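Local coordinates for Peptide/nickel transport system substrate-binding protein (Listeria monocytogenes serotype 1/2a, PDB 5KZT) that probably captures peptides outside the cell as the substrate-binding component of an oligopeptide transport system, at residues A[14-19]-A[221-226]. Sequence-based numbering, arbitrary orientation.
Sequences EQVLNL and KLKQIN
The starts of strands 16-21 and 224-229 pair in parallel at the margin of a mixed four-stranded sheet, where Leu17 lies beside Ile225 and Asn18 beside Asn226. Leu17 bonds through both backbone groups: its N donates to Gln224 O (3.0 Å), and its O accepts Asn226 N. Leu19 N then reaches Asn226 O at 2.8 Å in an almost straight bond, and at the other end Lys223 N donates to Gln15 O with a more bent N-H (140°).

On the face bearing Val16, Gln224 and Asn226, the side chains of Asn18 and Asn226 run alongside each other with their amides nearly coplanar (18°). Asn226 ND2 gives a hydrogen to Asn18 OD1 (2.8 Å) while its OD1 takes one from Gln224 NE2 (2.9 Å), so both ends of the Asn226 amide are held and its flip is fixed. With CG1 anti to the backbone N (chi1 172°), Val16 sets that methyl against Asn226 ND2 and leaves CG2 for Lys223 CE, 3.5 Å away. Lys223 NZ lies 4.0 Å from Glu14 OE2, a long salt bridge.

The other face is apolar: Leu17 CD2 meets Leu222 CD1 at 3.8 Å, and Leu19 CD1 touches Ile225 CG2. Tyr521 and Leu526, near the C-terminus, cover it. Strand 205-210 pairs antiparallel with the far side of 224-229, so the N-terminal strand 16-21 is an edge strand added in parallel to an otherwise antiparallel sheet.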
ATOM      1  N   GLU A  14      30.246  -8.153  10.617  1.00 33.40           N
ATOM      2  CA  GLU A  14      29.526  -8.861   9.553  1.00 32.32           C
ATOM      3  C   GLU A  14      28.269  -8.104   9.094  1.00 29.70           C
ATOM      4  O   GLU A  14      27.442  -7.707   9.905  1.00 28.65           O
ATOM      5  CB  GLU A  14      29.146 -10.261  10.041  1.00 33.67           C
ATOM      6  CG  GLU A  14      28.497 -11.156   9.000  1.00 34.43           C
ATOM      7  CD  GLU A  14      28.133 -12.510   9.573  1.00 36.06           C
ATOM      8  OE1 GLU A  14      27.202 -12.568  10.418  1.00 36.61           O
ATOM      9  OE2 GLU A  14      28.794 -13.513   9.187  1.00 38.60           O
ATOM     10  N   GLN A  15      28.129  -7.941   7.783  1.00 27.73           N
ATOM     11  CA  GLN A  15      27.062  -7.159   7.205  1.00 25.81           C
ATOM     12  C   GLN A  15      25.909  -8.062   6.797  1.00 24.61           C
ATOM     13  O   GLN A  15      25.583  -8.179   5.617  1.00 24.26           O
ATOM     14  CB  GLN A  15      27.593  -6.350   6.021  1.00 25.64           C
ATOM     15  CG  GLN A  15      28.713  -5.386   6.389  1.00 26.35           C
ATOM     16  CD  GLN A  15      28.251  -4.347   7.404  1.00 25.74           C
ATOM     17  OE1 GLN A  15      27.278  -3.636   7.171  1.00 24.51           O
ATOM     18  NE2 GLN A  15      28.921  -4.275   8.544  1.00 26.57           N
ATOM     19  N   VAL A  16      25.290  -8.681   7.801  1.00 23.92           N
ATOM     20  CA  VAL A  16      24.121  -9.531   7.625  1.00 23.00           C
ATOM     21  C   VAL A  16      23.053  -8.998   8.561  1.00 22.32           C
ATOM     22  O   VAL A  16      23.302  -8.849   9.753  1.00 22.92           O
ATOM     23  CB  VAL A  16      24.415 -11.001   7.938  1.00 23.63           C
ATOM     24  CG1 VAL A  16      23.136 -11.842   7.938  1.00 22.93           C
ATOM     25  CG2 VAL A  16      25.407 -11.550   6.930  1.00 24.52           C
ATOM     26  N   LEU A  17      21.876  -8.706   8.001  1.00 21.08           N
ATOM     27  CA  LEU A  17      20.783  -8.075   8.724  1.00 20.21           C
ATOM     28  C   LEU A  17      19.636  -9.081   8.839  1.00 19.78           C
ATOM     29  O   LEU A  17      19.327  -9.782   7.874  1.00 19.65           O
ATOM     30  CB  LEU A  17      20.357  -6.815   7.987  1.00 19.67           C
ATOM     31  CG  LEU A  17      19.183  -5.979   8.500  1.00 19.10           C
ATOM     32  CD1 LEU A  17      19.421  -5.438   9.904  1.00 19.67           C
ATOM     33  CD2 LEU A  17      18.880  -4.858   7.523  1.00 18.77           C
ATOM     34  N   ASN A  18      19.042  -9.177  10.027  1.00 19.52           N
ATOM     35  CA  ASN A  18      17.959 -10.138  10.317  1.00 19.38           C
ATOM     36  C   ASN A  18      16.670  -9.402  10.696  1.00 18.85           C
ATOM     37  O   ASN A  18      16.604  -8.724  11.726  1.00 19.15           O
ATOM     38  CB  ASN A  18      18.368 -11.085  11.449  1.00 20.06           C
ATOM     39  CG  ASN A  18      19.506 -11.997  11.067  1.00 20.68           C
ATOM     40  OD1 ASN A  18      19.471 -12.638  10.028  1.00 20.62           O
ATOM     41  ND2 ASN A  18      20.514 -12.071  11.908  1.00 21.39           N
ATOM     42  N   LEU A  19      15.656  -9.536   9.850  1.00 18.45           N
ATOM     43  CA  LEU A  19      14.417  -8.777   9.980  1.00 18.18           C
ATOM     44  C   LEU A  19      13.255  -9.734  10.125  1.00 18.76           C
ATOM     45  O   LEU A  19      13.399 -10.948   9.899  1.00 18.94           O
ATOM     46  CB  LEU A  19      14.207  -7.886   8.756  1.00 17.40           C
ATOM     47  CG  LEU A  19      15.246  -6.794   8.469  1.00 17.34           C
ATOM     48  CD1 LEU A  19      14.850  -6.037   7.208  1.00 16.79           C
ATOM     49  CD2 LEU A  19      15.431  -5.847   9.647  1.00 17.45           C
ATOM     50  N   LYS A 221      26.156  -2.359   0.892  1.00 25.65           N
ATOM     51  CA  LYS A 221      27.072  -2.816   1.957  1.00 26.67           C
ATOM     52  C   LYS A 221      26.658  -4.113   2.619  1.00 25.51           C
ATOM     53  O   LYS A 221      27.509  -4.852   3.090  1.00 26.19           O
ATOM     54  CB  LYS A 221      27.232  -1.726   3.037  1.00 27.61           C
ATOM     55  CG  LYS A 221      27.754  -0.378   2.533  1.00 29.29           C
ATOM     56  CD  LYS A 221      28.952  -0.526   1.588  1.00 31.51           C
ATOM     57  CE  LYS A 221      29.310   0.751   0.827  1.00 33.09           C
ATOM     58  NZ  LYS A 221      30.196   1.655   1.615  1.00 34.59           N
ATOM     59  N   LEU A 222      25.363  -4.367   2.697  1.00 24.07           N
ATOM     60  CA  LEU A 222      24.851  -5.616   3.253  1.00 23.53           C
ATOM     61  C   LEU A 222      25.066  -6.753   2.258  1.00 24.06           C
ATOM     62  O   LEU A 222      24.652  -6.650   1.108  1.00 23.62           O
ATOM     63  CB  LEU A 222      23.376  -5.487   3.580  1.00 22.44           C
ATOM     64  CG  LEU A 222      23.072  -4.595   4.782  1.00 21.96           C
ATOM     65  CD1 LEU A 222      21.578  -4.306   4.872  1.00 20.68           C
ATOM     66  CD2 LEU A 222      23.613  -5.209   6.057  1.00 22.50           C
ATOM     67  N   LYS A 223      25.712  -7.826   2.690  1.00 24.43           N
ATOM     68  CA  LYS A 223      25.824  -8.990   1.823  1.00 25.00           C
ATOM     69  C   LYS A 223      24.525  -9.833   1.820  1.00 23.41           C
ATOM     70  O   LYS A 223      24.223 -10.477   0.836  1.00 22.76           O
ATOM     71  CB  LYS A 223      27.082  -9.815   2.155  1.00 27.05           C
ATOM     72  CG  LYS A 223      27.029 -10.608   3.425  1.00 27.96           C
ATOM     73  CD  LYS A 223      28.422 -11.131   3.784  1.00 30.07           C
ATOM     74  CE  LYS A 223      28.349 -11.933   5.060  1.00 30.46           C
ATOM     75  NZ  LYS A 223      29.638 -12.512   5.444  1.00 32.06           N
ATOM     76  N   GLN A 224      23.758  -9.800   2.918  1.00 22.29           N
ATOM     77  CA  GLN A 224      22.591 -10.667   3.082  1.00 21.50           C
ATOM     78  C   GLN A 224      21.595 -10.089   4.093  1.00 20.27           C
ATOM     79  O   GLN A 224      21.992  -9.556   5.132  1.00 20.09           O
ATOM     80  CB  GLN A 224      23.025 -12.076   3.515  1.00 22.51           C
ATOM     81  CG  GLN A 224      21.876 -13.075   3.561  1.00 22.27           C
ATOM     82  CD  GLN A 224      22.321 -14.502   3.344  1.00 23.53           C
ATOM     83  OE1 GLN A 224      23.206 -14.773   2.527  1.00 24.74           O
ATOM     84  NE2 GLN A 224      21.701 -15.435   4.057  1.00 23.60           N
ATOM     85  N   ILE A 225      20.315 -10.171   3.759  1.00 19.14           N
ATOM     86  CA  ILE A 225      19.236  -9.745   4.659  1.00 18.46           C
ATOM     87  C   ILE A 225      18.294 -10.941   4.785  1.00 18.45           C
ATOM     88  O   ILE A 225      17.755 -11.395   3.792  1.00 18.59           O
ATOM     89  CB  ILE A 225      18.498  -8.490   4.146  1.00 17.73           C
ATOM     90  CG1 ILE A 225      19.478  -7.336   3.876  1.00 18.12           C
ATOM     91  CG2 ILE A 225      17.421  -8.059   5.125  1.00 17.27           C
ATOM     92  CD1 ILE A 225      18.900  -6.232   3.004  1.00 17.87           C
ATOM     93  N   ASN A 226      18.143 -11.464   5.995  1.00 18.47           N
ATOM     94  CA  ASN A 226      17.303 -12.629   6.266  1.00 18.73           C
ATOM     95  C   ASN A 226      15.986 -12.139   6.831  1.00 18.09           C
ATOM     96  O   ASN A 226      15.978 -11.318   7.768  1.00 17.80           O
ATOM     97  CB  ASN A 226      17.971 -13.539   7.297  1.00 19.44           C
ATOM     98  CG  ASN A 226      19.334 -14.032   6.844  1.00 20.47           C
ATOM     99  OD1 ASN A 226      19.456 -14.596   5.753  1.00 20.96           O
ATOM    100  ND2 ASN A 226      20.371 -13.826   7.670  1.00 20.77           N
TER